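Local coordinates for protein TetR-like transcriptional regulator (Rhodococcus, PDB 3F1B) that probably binds cis-regulatory DNA through a helix-turn-helix domain and regulates transcription, as a member of the TetR family, at residues 36-41 with 46-51; 89-94 with 138-143; 100-105 with 171-176; 128-133 with 164-169; 18-23 with 53-58. All blocks are in the same frame, centred on the assembly; numbering follows the deposited sequence.

Overall arrangement
Contacts 1 and 5 lie in the DNA-binding domain with its predicted helix-turn-helix. Contacts 2, 3 and 4 lie in the all-helical C-terminal domain. Contact 1 is nested inside the loop closed by contact 5. Their centres are 7 Å apart, and Met19 of contact 5 packs on Ile46, Met50 and Leu51 of contact 1. Contacts 3 and 4 share helix 153-173 and touch where Val102 meets Ala169. Contact 2 shares helix 87-104 with contact 3 and helix 126-143 with contact 4. The centres of contacts 1 and 2 are 43 Å apart, on opposite sides of the chain's centre. Contact 4, and Arg171 of contact 3, reach the second subunit. Sulfate ions sit at contacts 1, 3 and 4.

Contact 1: 36-41 with 46-51; sequences SMDAIA and ISKPML. With SO4 (sulfate ion), chain C.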
# COMPACT_ATOMS: atom_id res chain seq x y z
N SER A 36 16.59 5.37 13.81
CA SER A 36 17.91 4.92 14.22
C SER A 36 17.82 4.18 15.52
O SER A 36 16.87 4.36 16.28
CB SER A 36 18.85 6.12 14.39
OG SER A 36 18.41 7.00 15.42
N MSE A 37 18.81 3.33 15.77
CA MSE A 37 18.90 2.63 17.05
C MSE A 37 19.03 3.64 18.18
O MSE A 37 18.49 3.46 19.27
CB MSE A 37 20.04 1.62 17.01
CG MSE A 37 19.76 0.47 16.06
SE MSE A 37 18.22 -0.56 16.65
CE MSE A 37 19.22 -1.94 17.55
N ASP A 38 19.71 4.73 17.88
CA ASP A 38 19.82 5.89 18.72
C ASP A 38 18.47 6.33 19.24
O ASP A 38 18.23 6.38 20.44
CB ASP A 38 20.37 7.05 17.90
CG ASP A 38 21.87 7.28 18.09
OD1 ASP A 38 22.46 6.81 19.10
OD2 ASP A 38 22.44 7.98 17.23
N ALA A 39 17.60 6.69 18.31
CA ALA A 39 16.32 7.27 18.65
C ALA A 39 15.43 6.26 19.37
O ALA A 39 14.78 6.61 20.36
CB ALA A 39 15.66 7.79 17.40
N ILE A 40 15.43 5.01 18.92
CA ILE A 40 14.69 3.96 19.64
C ILE A 40 15.17 3.82 21.10
O ILE A 40 14.34 3.82 22.00
CB ILE A 40 14.72 2.57 18.96
CG1 ILE A 40 13.97 2.59 17.62
CG2 ILE A 40 14.09 1.53 19.86
CD1 ILE A 40 14.35 1.43 16.68
N ALA A 41 16.50 3.69 21.30
CA ALA A 41 17.11 3.58 22.68
C ALA A 41 16.70 4.71 23.61
O ALA A 41 16.31 4.46 24.75
CB ALA A 41 18.64 3.48 22.62
N ILE A 46 16.35 3.31 27.58
CA ILE A 46 17.31 2.28 27.91
C ILE A 46 18.62 2.67 27.23
O ILE A 46 18.66 3.60 26.42
CB ILE A 46 16.74 0.90 27.49
CG1 ILE A 46 16.94 -0.10 28.62
CG2 ILE A 46 17.25 0.40 26.13
CD1 ILE A 46 16.25 0.31 29.90
N SER A 47 19.71 2.01 27.59
CA SER A 47 20.98 2.33 26.98
C SER A 47 21.03 1.72 25.56
O SER A 47 20.32 0.74 25.28
CB SER A 47 22.13 1.82 27.86
OG SER A 47 22.89 0.91 27.12
N LYS A 48 21.84 2.31 24.68
CA LYS A 48 22.02 1.82 23.32
C LYS A 48 22.73 0.44 23.32
O LYS A 48 22.26 -0.50 22.67
CB LYS A 48 22.76 2.85 22.48
CG LYS A 48 22.65 2.67 20.99
CD LYS A 48 23.24 3.90 20.26
CE LYS A 48 23.24 3.75 18.70
NZ LYS A 48 24.36 4.56 18.05
N PRO A 49 23.85 0.30 24.08
CA PRO A 49 24.43 -1.02 24.28
C PRO A 49 23.40 -2.07 24.72
O PRO A 49 23.47 -3.22 24.25
CB PRO A 49 25.47 -0.79 25.40
CG PRO A 49 25.83 0.66 25.32
CD PRO A 49 24.73 1.38 24.56
N MSE A 50 22.48 -1.69 25.61
CA MSE A 50 21.40 -2.56 26.06
C MSE A 50 20.56 -3.08 24.92
O MSE A 50 20.41 -4.30 24.77
CB MSE A 50 20.48 -1.80 27.00
CG MSE A 50 20.71 -2.10 28.44
SE MSE A 50 20.00 -3.89 28.76
CE MSE A 50 18.09 -3.41 28.70
N LEU A 51 20.03 -2.16 24.11
CA LEU A 51 19.24 -2.50 22.93
C LEU A 51 19.93 -3.58 22.05
O LEU A 51 19.32 -4.58 21.66
CB LEU A 51 19.00 -1.23 22.10
CG LEU A 51 17.61 -0.80 21.68
CD1 LEU A 51 17.70 -0.01 20.41
CD2 LEU A 51 16.63 -1.92 21.49
S SO4 C . 21.99 3.88 14.62
O1 SO4 C . 21.44 4.76 15.64
O2 SO4 C . 22.97 3.03 15.31
O3 SO4 C . 20.94 3.08 13.98
O4 SO4 C . 22.67 4.66 13.59
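The predicted helix-turn-helix motif, residues 36-55, is closed here by Asp38, Ala41, Lys48 and Leu51, which join helix 37-43 to helix 48-54. Leu51 reaches in with CD1. Leu51 CD1 lies 3.8 Å from CE of Met37, a selenomethionine, and 4.0 Å from CG2 of Ile40. It also approaches the Ala41 methyl. Leu61 of helix 58-77 touches Met37, Ile40 and Leu51 and completes the apolar centre. Ala41 CB sits 3.8 Å from Lys48 CA, so the helices come close where the side chain is small. The turn itself is held by Ile46 N, which donates to Ala41 O at 3.1 Å.

On the outer side, Lys48 has CG anti to the backbone N (chi1 -163°) and the rest of the chain is extended. This carries the amine across to Asp38. Lys48 NZ forms a salt bridge with Asp38 OD1 at 3.1 Å; as a hydrogen bond it is weak. Each helix start has a serine cap: Ser36 OG accepts from Ala39 N, and Ser47 OG accepts from Met50 N.

A sulfate ion, probably from the crystallisation liquor, rests on the first turn of helix 37-43. Met37 N donates to sulfate O3 at 2.8 Å, nearly straight at 170°. Asp38 N donates to sulfate O1 at 2.8 Å. Lys48 NZ adds a weak bond to O2. Two backbone N-H groups at a helix start and a lysine thus hold one anion. This is consistent with a site for a DNA phosphate, although no DNA is bound here.

Contact 2: 89-94 with 138-143; sequences EQLRRA and AHLLES
The first torsions of Leu140 and Leu91 direct their branches into the contact. In Leu140, CG stands between the backbone N and the carbonyl carbon (chi1 83°), and the branch is thrown out toward helix 87-104. Leu91 turns its CG away from its backbone N (chi1 -156°) and alongside the carbonyl carbon. The two side chains cross at about a right angle. Leu140 CD1 lies 3.7 Å from Leu91 CB and 3.9 Å from Leu91 CG. The other methyl, Leu140 CD2, lies 4.1 Å from Leu91 N. Gln90 flanks the pair: Gln90 NE2 comes within 4.3 Å of Leu140 CB, a loose packing contact.

No hydrogen bond crosses between the segments. The charged groups of 89-94 pair within their own helix. Glu89 OE1 accepts from Arg93 NE at 2.6 Å, using the lone pair turned away from OE2. Glu89 OE1 also makes a salt bridge with Arg92 NH2 at 2.7 Å. Glu89 OE2 stands over the centre of the Arg92 guanidinium, 3.0 Å above its plane. One carboxylate therefore serves two arginines.

Inward, Leu91 also packs on Leu161 of helix 153-173 and on Ala190 and Trp191 of helix 179-196. Leu141 reaches Ile157 and Trp191. This is helix-on-helix leucine packing, joining helices 87-104 and 126-143 against helices 153-173 and 179-196 in the all-helical C-terminal domain of a TetR-type regulator.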
# COMPACT_ATOMS: atom_id res chain seq x y z
N GLU A 89 -21.32 -12.87 8.55
CA GLU A 89 -21.02 -12.47 9.90
C GLU A 89 -19.53 -12.61 10.14
O GLU A 89 -18.94 -11.85 10.91
CB GLU A 89 -21.84 -13.29 10.89
CG GLU A 89 -21.54 -12.97 12.34
CD GLU A 89 -21.85 -11.54 12.74
OE1 GLU A 89 -21.28 -11.10 13.76
OE2 GLU A 89 -22.67 -10.85 12.06
N GLN A 90 -18.90 -13.55 9.44
CA GLN A 90 -17.44 -13.65 9.47
C GLN A 90 -16.78 -12.43 8.89
O GLN A 90 -15.94 -11.82 9.53
CB GLN A 90 -16.99 -14.87 8.73
CG GLN A 90 -17.41 -16.12 9.41
CD GLN A 90 -16.93 -17.33 8.67
OE1 GLN A 90 -16.48 -18.32 9.28
NE2 GLN A 90 -17.01 -17.28 7.33
N LEU A 91 -17.22 -12.05 7.69
CA LEU A 91 -16.82 -10.80 7.02
C LEU A 91 -17.08 -9.56 7.88
O LEU A 91 -16.17 -8.78 8.17
CB LEU A 91 -17.54 -10.66 5.67
CG LEU A 91 -16.92 -9.80 4.55
CD1 LEU A 91 -17.85 -8.66 4.06
CD2 LEU A 91 -15.55 -9.26 4.86
N ARG A 92 -18.33 -9.38 8.32
CA ARG A 92 -18.60 -8.29 9.25
C ARG A 92 -17.69 -8.31 10.51
O ARG A 92 -17.15 -7.25 10.92
CB ARG A 92 -20.08 -8.23 9.59
CG ARG A 92 -20.46 -7.22 10.68
CD ARG A 92 -21.99 -7.31 10.83
NE ARG A 92 -22.63 -7.61 12.15
CZ ARG A 92 -22.07 -8.13 13.25
NH1 ARG A 92 -22.82 -8.32 14.34
NH2 ARG A 92 -20.79 -8.47 13.30
N ARG A 93 -17.45 -9.49 11.10
CA ARG A 93 -16.64 -9.50 12.34
C ARG A 93 -15.17 -9.23 12.09
O ARG A 93 -14.49 -8.64 12.95
CB ARG A 93 -16.79 -10.80 13.09
CG ARG A 93 -18.16 -10.98 13.63
CD ARG A 93 -18.13 -12.15 14.57
NE ARG A 93 -19.42 -12.28 15.23
CZ ARG A 93 -19.72 -13.19 16.13
NH1 ARG A 93 -18.82 -14.08 16.49
NH2 ARG A 93 -20.94 -13.20 16.66
N ALA A 94 -14.70 -9.61 10.90
CA ALA A 94 -13.34 -9.40 10.50
C ALA A 94 -13.12 -7.93 10.19
O ALA A 94 -12.11 -7.35 10.57
CB ALA A 94 -12.97 -10.26 9.29
N ALA A 138 -11.74 -14.36 -0.52
CA ALA A 138 -12.39 -14.96 -1.69
C ALA A 138 -13.18 -16.18 -1.32
O ALA A 138 -14.27 -16.37 -1.85
CB ALA A 138 -11.37 -15.33 -2.72
N HIS A 139 -12.63 -17.02 -0.44
CA HIS A 139 -13.34 -18.20 0.06
C HIS A 139 -14.61 -17.79 0.76
O HIS A 139 -15.64 -18.40 0.55
CB HIS A 139 -12.51 -19.00 1.07
CG HIS A 139 -11.33 -19.72 0.50
ND1 HIS A 139 -10.35 -20.27 1.31
CD2 HIS A 139 -10.98 -20.02 -0.77
CE1 HIS A 139 -9.45 -20.88 0.55
NE2 HIS A 139 -9.80 -20.74 -0.71
N LEU A 140 -14.59 -16.78 1.63
CA LEU A 140 -15.85 -16.46 2.28
C LEU A 140 -16.84 -15.77 1.35
O LEU A 140 -18.06 -15.98 1.47
CB LEU A 140 -15.66 -15.74 3.60
CG LEU A 140 -15.45 -14.26 3.60
CD1 LEU A 140 -16.80 -13.51 3.35
CD2 LEU A 140 -14.88 -13.95 4.98
N LEU A 141 -16.33 -14.99 0.41
CA LEU A 141 -17.20 -14.41 -0.61
C LEU A 141 -17.80 -15.58 -1.41
O LEU A 141 -18.96 -15.54 -1.76
CB LEU A 141 -16.48 -13.39 -1.51
CG LEU A 141 -16.10 -12.06 -0.86
CD1 LEU A 141 -15.34 -11.21 -1.84
CD2 LEU A 141 -17.30 -11.28 -0.28
N GLU A 142 -17.02 -16.62 -1.67
CA GLU A 142 -17.56 -17.81 -2.34
C GLU A 142 -18.56 -18.55 -1.44
O GLU A 142 -19.70 -18.82 -1.84
CB GLU A 142 -16.45 -18.74 -2.81
CG GLU A 142 -16.91 -19.70 -3.91
CD GLU A 142 -15.88 -19.87 -5.04
OE1 GLU A 142 -14.72 -19.42 -4.87
OE2 GLU A 142 -16.25 -20.45 -6.09
N SER A 143 -18.10 -18.84 -0.21
CA SER A 143 -18.92 -19.35 0.90
C SER A 143 -20.25 -18.59 1.07
O SER A 143 -21.17 -19.08 1.70
CB SER A 143 -18.11 -19.31 2.20
OG SER A 143 -18.52 -20.29 3.14

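Contact 3: 100-105 with 171-176; sequences GFVGKH and RVAGGE. With SO4 (sulfate ion), chain D.
Val102 CG1 touches Ala173 at two atoms, the backbone N at 3.3 Å and CB at 3.4 Å. Val102 CG1 also meets Val172 CG1 at 3.9 Å. Val172 CG1 lies 4.0 Å from Gly103 N. With chi1 at 152°, the CG1 branch of Val102 swings away from its own N and points at helix 153-173. Trp109 of helix 106-115 packs on both Val102 and Ala173. Helix 153-173 ends in a Schellman motif at Gly175, which has positive phi.

His105 is the first residue past helix 87-104 and the N-cap of helix 106-115. Its CB lies over one face of the Phe101 ring. His105 NE2 hydrogen-bonds sulfate O2 at 3.1 Å, and Lys104 NZ lies in the ring plane, also hydrogen-bonded to His105 NE2 at 3.1 Å. One ring nitrogen cannot give and take at once, so these bonds are probably alternatives. A leucine at His105 would probably leave the sulfate without its imidazole partner and Lys104 NZ without its ring acceptor.

Between 100-105 and 171-176 the contact is thus apolar, with no hydrogen bond across. His105 holds the ion, probably from the crystallisation liquor, through NE2, to O2 and weakly to O3, with Lys104 beside it.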
# COMPACT_ATOMS: atom_id res chain seq x y z
N GLY A 100 -11.36 -1.82 14.16
CA GLY A 100 -11.24 -1.44 15.59
C GLY A 100 -9.78 -1.46 16.05
O GLY A 100 -9.33 -0.58 16.80
N PHE A 101 -9.02 -2.44 15.55
CA PHE A 101 -7.59 -2.52 15.87
C PHE A 101 -6.76 -1.32 15.31
O PHE A 101 -5.86 -0.78 15.96
CB PHE A 101 -7.03 -3.81 15.32
CG PHE A 101 -5.52 -3.84 15.26
CD1 PHE A 101 -4.78 -4.25 16.37
CD2 PHE A 101 -4.84 -3.46 14.11
CE1 PHE A 101 -3.40 -4.28 16.32
CE2 PHE A 101 -3.42 -3.49 14.08
CZ PHE A 101 -2.73 -3.90 15.18
N VAL A 102 -7.07 -0.92 14.10
CA VAL A 102 -6.36 0.15 13.44
C VAL A 102 -6.67 1.44 14.23
O VAL A 102 -5.79 2.26 14.49
CB VAL A 102 -6.86 0.21 12.00
CG1 VAL A 102 -6.75 1.60 11.44
CG2 VAL A 102 -6.14 -0.85 11.15
N GLY A 103 -7.91 1.58 14.62
CA GLY A 103 -8.37 2.76 15.29
C GLY A 103 -7.65 2.94 16.60
O GLY A 103 -7.31 4.07 16.94
N LYS A 104 -7.39 1.83 17.29
CA LYS A 104 -6.68 1.86 18.60
C LYS A 104 -5.16 1.75 18.50
O LYS A 104 -4.46 2.14 19.41
CB LYS A 104 -7.17 0.74 19.52
CG LYS A 104 -8.65 0.80 19.84
CD LYS A 104 -9.11 -0.39 20.71
CE LYS A 104 -9.45 -1.64 19.87
NZ LYS A 104 -8.26 -2.50 19.53
N HIS A 105 -4.65 1.20 17.42
CA HIS A 105 -3.23 0.89 17.37
C HIS A 105 -2.71 1.44 16.05
O HIS A 105 -2.11 0.73 15.23
CB HIS A 105 -3.02 -0.63 17.58
CG HIS A 105 -3.77 -1.18 18.77
ND1 HIS A 105 -3.20 -1.36 20.01
CD2 HIS A 105 -5.07 -1.54 18.91
CE1 HIS A 105 -4.10 -1.83 20.86
NE2 HIS A 105 -5.25 -1.95 20.22
N ARG A 171 -7.54 5.87 6.76
CA ARG A 171 -8.35 6.97 7.23
C ARG A 171 -8.96 6.70 8.62
O ARG A 171 -9.07 7.63 9.41
CB ARG A 171 -9.44 7.29 6.20
CG ARG A 171 -8.90 7.81 4.89
CD ARG A 171 -8.40 9.24 4.99
NE ARG A 171 -7.38 9.48 3.96
CZ ARG A 171 -7.48 10.35 2.94
NH1 ARG A 171 -8.56 11.13 2.76
NH2 ARG A 171 -6.47 10.45 2.09
N VAL A 172 -9.36 5.47 8.92
CA VAL A 172 -9.73 5.11 10.27
C VAL A 172 -8.55 5.37 11.24
O VAL A 172 -8.71 6.09 12.20
CB VAL A 172 -10.24 3.64 10.34
CG1 VAL A 172 -10.27 3.14 11.77
CG2 VAL A 172 -11.60 3.53 9.70
N ALA A 173 -7.35 4.85 10.97
CA ALA A 173 -6.18 5.12 11.84
C ALA A 173 -5.98 6.61 12.06
O ALA A 173 -5.54 7.03 13.10
CB ALA A 173 -4.92 4.52 11.28
N GLY A 174 -6.29 7.43 11.07
CA GLY A 174 -6.04 8.89 11.17
C GLY A 174 -7.22 9.61 11.77
O GLY A 174 -7.20 10.84 11.87
N GLY A 175 -8.25 8.84 12.14
CA GLY A 175 -9.44 9.33 12.84
C GLY A 175 -10.40 10.14 11.99
O GLY A 175 -11.26 10.86 12.50
N GLU A 176 -10.22 10.05 10.68
CA GLU A 176 -11.07 10.76 9.77
C GLU A 176 -12.34 9.99 9.53
O GLU A 176 -13.32 10.57 9.12
CB GLU A 176 -10.34 11.04 8.46
CG GLU A 176 -9.21 12.05 8.64
CD GLU A 176 -8.05 11.81 7.67
OE1 GLU A 176 -8.03 12.47 6.59
OE2 GLU A 176 -7.19 10.94 7.97
S SO4 D . -7.84 -3.59 22.44
O1 SO4 D . -8.11 -4.24 23.73
O2 SO4 D . -7.13 -2.32 22.68
O3 SO4 D . -6.98 -4.43 21.61
O4 SO4 D . -9.13 -3.37 21.80

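Contact 4: 128-133 with 164-169; sequences SSRDRL and AGEAVA. With SO4 (sulfate ion), chain B.
The Glu166 carboxylate meets the edge of the Arg130 guanidinium, the two planes turned 38° apart. Glu166 OE2 sits at that edge, near the guanidinium plane, next to NE. Glu166 OE1 pairs with Arg130 NH2 at 2.8 Å. It uses the lone pair on the side of OE2 and is tilted 20° from the guanidinium plane. The distance from Arg130 NE to Glu166 OE2, 2.4 Å, is very short, so its exact value is doubtful. Together the bonds form a two-point salt bridge between helices 126-143 and 153-173.

The backbones are far apart: CA of Arg130 and CA of Glu166 are 10.1 Å from each other. Long side chains close that distance. A chi1 of -164° sends Arg130 out away from its own N, and the chain bends at the next torsion. Glu166 is extended beyond CG, and the two chains cross at about a right angle. Met117 packs on both residues, and Tyr113 of the second subunit packs on Arg130. Asp131 makes a salt bridge with Arg171 of the second subunit.

The Arg132 guanidinium carries a sulfate, probably from the crystallisation liquor. Sulfate O2 lies in plane at the edge and accepts from Arg132 NH2 at 2.8 Å.

Arg130 and Glu166 are both buried. Their opposite charges are likely to compensate each other there, and the paired bonds limit how far either flat group can turn, beside the dimer interface.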
# COMPACT_ATOMS: atom_id res chain seq x y z
N SER A 128 2.82 -12.07 1.75
CA SER A 128 2.30 -13.42 1.92
C SER A 128 1.15 -13.44 2.94
O SER A 128 0.17 -14.15 2.72
CB SER A 128 3.39 -14.43 2.23
OG SER A 128 3.91 -14.98 1.02
N SER A 129 1.23 -12.64 4.01
CA SER A 129 0.07 -12.46 4.91
C SER A 129 -1.10 -11.85 4.17
O SER A 129 -2.21 -12.39 4.21
CB SER A 129 0.40 -11.60 6.13
OG SER A 129 1.07 -12.35 7.13
N ARG A 130 -0.85 -10.73 3.48
CA ARG A 130 -1.86 -10.07 2.66
C ARG A 130 -2.52 -10.99 1.68
O ARG A 130 -3.73 -10.93 1.46
CB ARG A 130 -1.22 -9.00 1.83
CG ARG A 130 -2.20 -8.02 1.26
CD ARG A 130 -1.48 -6.71 1.25
NE ARG A 130 -2.16 -5.72 0.45
CZ ARG A 130 -2.41 -5.84 -0.85
NH1 ARG A 130 -2.06 -6.95 -1.50
NH2 ARG A 130 -3.01 -4.84 -1.49
N ASP A 131 -1.70 -11.82 1.03
CA ASP A 131 -2.21 -12.73 0.04
C ASP A 131 -3.04 -13.82 0.65
O ASP A 131 -4.07 -14.18 0.11
CB ASP A 131 -1.07 -13.33 -0.71
CG ASP A 131 -0.63 -12.46 -1.83
OD1 ASP A 131 0.52 -11.95 -1.79
OD2 ASP A 131 -1.48 -12.24 -2.73
N ARG A 132 -2.60 -14.32 1.78
CA ARG A 132 -3.35 -15.27 2.52
C ARG A 132 -4.68 -14.62 2.89
O ARG A 132 -5.74 -15.24 2.72
CB ARG A 132 -2.55 -15.78 3.74
CG ARG A 132 -3.33 -16.76 4.64
CD ARG A 132 -4.03 -17.86 3.83
NE ARG A 132 -4.86 -18.74 4.66
CZ ARG A 132 -5.50 -19.82 4.20
NH1 ARG A 132 -5.46 -20.17 2.90
NH2 ARG A 132 -6.21 -20.57 5.04
N LEU A 133 -4.66 -13.37 3.35
CA LEU A 133 -5.88 -12.64 3.71
C LEU A 133 -6.81 -12.50 2.50
O LEU A 133 -8.02 -12.74 2.62
CB LEU A 133 -5.59 -11.24 4.26
CG LEU A 133 -5.03 -11.13 5.65
CD1 LEU A 133 -4.68 -9.68 6.01
CD2 LEU A 133 -6.01 -11.68 6.65
N ALA A 164 -9.47 -1.91 -0.78
CA ALA A 164 -10.37 -0.87 -0.25
C ALA A 164 -10.26 -0.76 1.29
O ALA A 164 -10.17 0.32 1.81
CB ALA A 164 -11.83 -1.14 -0.70
N GLY A 165 -10.20 -1.89 1.97
CA GLY A 165 -10.05 -1.99 3.40
C GLY A 165 -8.75 -1.39 3.88
O GLY A 165 -8.70 -0.75 4.96
N GLU A 166 -7.70 -1.58 3.08
CA GLU A 166 -6.38 -1.04 3.44
C GLU A 166 -6.43 0.44 3.39
O GLU A 166 -6.02 1.07 4.34
CB GLU A 166 -5.33 -1.51 2.47
CG GLU A 166 -4.94 -2.94 2.71
CD GLU A 166 -4.00 -3.46 1.65
OE1 GLU A 166 -4.29 -3.32 0.44
OE2 GLU A 166 -2.99 -4.03 2.00
N ALA A 167 -6.99 1.01 2.32
CA ALA A 167 -6.96 2.46 2.20
C ALA A 167 -7.91 3.09 3.22
O ALA A 167 -7.66 4.19 3.69
CB ALA A 167 -7.33 2.91 0.79
N VAL A 168 -8.98 2.40 3.55
CA VAL A 168 -10.00 2.93 4.47
C VAL A 168 -9.45 2.87 5.92
O VAL A 168 -9.55 3.84 6.66
CB VAL A 168 -11.37 2.19 4.29
CG1 VAL A 168 -12.29 2.40 5.49
CG2 VAL A 168 -12.10 2.71 3.01
N ALA A 169 -8.86 1.73 6.26
CA ALA A 169 -8.11 1.56 7.47
C ALA A 169 -7.21 2.77 7.68
O ALA A 169 -7.25 3.35 8.76
CB ALA A 169 -7.29 0.28 7.41
S SO4 B . -8.49 -22.39 3.64
O1 SO4 B . -8.74 -23.37 2.59
O2 SO4 B . -7.54 -22.96 4.60
O3 SO4 B . -7.94 -21.20 3.01
O4 SO4 B . -9.74 -22.02 4.31

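Contact 5: 18-23 with 53-58; sequences QMLDAA and LYYGSK
Met19, a selenomethionine, has its CB directed toward 53-58. Its CG is trans to the carbonyl carbon (chi1 -84°), and the chain is extended from there. SE comes next. Met19 SE lies 3.8 Å from Tyr54 CG and 4.2 Å from the centroid of the Tyr54 ring, in an oblique position 32° off the ring normal. Met19 SE also meets Tyr55 at the ring edge, 4.0 Å from Tyr55 CE2. Both are Met-aromatic contacts. The tip, Met19 CE, ends 3.6 Å from Tyr54 CD2, and it also packs on Ile46, Met50 and Leu51.

These residues tie helix 12-30 to the end of helix 48-54, the second helix of the predicted helix-turn-helix. Helix 12-30 thus backs the motif, as in the three-helix DNA-binding domain of TetR regulators. Tyr54 is exposed, whereas Met19 is buried.

Leu20, one residue on, packs against the hydroxyl end of Tyr55. Leu20 CD2 lies 3.6 Å from Tyr55 OH and 4.1 Å from Tyr55 CZ. Leu20 CG and CD1 are each 3.7 Å from Tyr55 OH. The two side chains cross at about a right angle. Replacing Leu20 with alanine would probably open a gap beside the phenol end of Tyr55 and leave that ring more able to shift. Tyr55 OH also makes a weak hydrogen bond with Glu16. Leu61 and Ala64 of helix 58-77 pack on the Tyr55 side chain.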
# COMPACT_ATOMS: atom_id res chain seq x y z
N GLN A 18 8.70 -2.97 26.49
CA GLN A 18 9.08 -1.56 26.51
C GLN A 18 9.90 -1.17 25.28
O GLN A 18 9.74 -0.06 24.75
CB GLN A 18 9.85 -1.24 27.74
CG GLN A 18 9.01 -1.00 28.93
CD GLN A 18 9.86 -0.70 30.14
OE1 GLN A 18 11.05 -0.38 30.01
NE2 GLN A 18 9.27 -0.81 31.32
N MSE A 19 10.77 -2.08 24.83
CA MSE A 19 11.64 -1.83 23.68
C MSE A 19 10.85 -1.86 22.39
O MSE A 19 11.14 -1.13 21.48
CB MSE A 19 12.73 -2.89 23.60
CG MSE A 19 13.92 -2.61 24.45
SE MSE A 19 15.16 -4.13 24.62
CE MSE A 19 16.69 -3.11 25.25
N LEU A 20 9.89 -2.76 22.30
CA LEU A 20 9.09 -2.91 21.11
C LEU A 20 8.07 -1.77 20.95
O LEU A 20 7.83 -1.28 19.83
CB LEU A 20 8.46 -4.31 21.06
CG LEU A 20 9.46 -5.49 20.83
CD1 LEU A 20 8.83 -6.84 21.12
CD2 LEU A 20 10.09 -5.56 19.45
N ASP A 21 7.51 -1.29 22.06
CA ASP A 21 6.61 -0.14 22.04
C ASP A 21 7.31 1.11 21.53
O ASP A 21 6.73 1.94 20.83
CB ASP A 21 6.09 0.16 23.45
CG ASP A 21 5.11 -0.86 23.93
OD1 ASP A 21 4.70 -0.79 25.09
OD2 ASP A 21 4.74 -1.76 23.15
N ALA A 22 8.55 1.27 21.94
CA ALA A 22 9.34 2.43 21.57
C ALA A 22 9.81 2.36 20.11
O ALA A 22 9.98 3.38 19.46
CB ALA A 22 10.54 2.53 22.49
N ALA A 23 10.04 1.13 19.63
CA ALA A 23 10.49 0.89 18.27
C ALA A 23 9.33 1.18 17.36
O ALA A 23 9.53 1.74 16.27
CB ALA A 23 10.91 -0.55 18.09
N LEU A 53 22.14 -5.75 22.83
CA LEU A 53 22.15 -7.06 23.50
C LEU A 53 20.81 -7.81 23.36
O LEU A 53 20.76 -9.00 23.65
CB LEU A 53 22.62 -6.97 24.99
CG LEU A 53 24.02 -6.46 25.34
CD1 LEU A 53 24.18 -6.34 26.81
CD2 LEU A 53 25.08 -7.39 24.78
N TYR A 54 19.75 -7.13 22.93
CA TYR A 54 18.48 -7.79 22.68
C TYR A 54 18.27 -7.91 21.19
O TYR A 54 17.81 -8.96 20.72
CB TYR A 54 17.26 -7.10 23.32
CG TYR A 54 17.22 -7.26 24.80
CD1 TYR A 54 16.45 -8.26 25.41
CD2 TYR A 54 18.01 -6.43 25.62
CE1 TYR A 54 16.46 -8.41 26.83
CE2 TYR A 54 18.04 -6.58 27.03
CZ TYR A 54 17.27 -7.54 27.63
OH TYR A 54 17.33 -7.61 29.01
N TYR A 55 18.61 -6.87 20.44
CA TYR A 55 18.32 -6.90 19.01
C TYR A 55 19.51 -6.98 18.09
O TYR A 55 19.59 -7.90 17.25
CB TYR A 55 17.25 -5.87 18.61
CG TYR A 55 15.96 -6.25 19.30
CD1 TYR A 55 15.18 -7.31 18.81
CD2 TYR A 55 15.59 -5.64 20.51
CE1 TYR A 55 14.03 -7.73 19.47
CE2 TYR A 55 14.44 -6.06 21.19
CZ TYR A 55 13.66 -7.09 20.64
OH TYR A 55 12.50 -7.49 21.29
N GLY A 56 20.48 -6.09 18.23
CA GLY A 56 21.72 -6.39 17.52
C GLY A 56 21.82 -5.70 16.19
O GLY A 56 22.93 -5.44 15.73
N SER A 57 20.66 -5.41 15.57
CA SER A 57 20.61 -4.52 14.42
C SER A 57 19.22 -3.92 14.29
O SER A 57 18.24 -4.48 14.80
CB SER A 57 20.93 -5.29 13.15
OG SER A 57 19.85 -6.13 12.86
N LYS A 58 19.16 -2.81 13.56
CA LYS A 58 17.91 -2.07 13.32
C LYS A 58 16.85 -2.94 12.71
O LYS A 58 15.70 -2.88 13.12
CB LYS A 58 18.14 -0.84 12.44
CG LYS A 58 17.02 0.17 12.49
CD LYS A 58 16.72 0.80 11.13
CE LYS A 58 17.81 1.75 10.60
NZ LYS A 58 17.44 2.41 9.27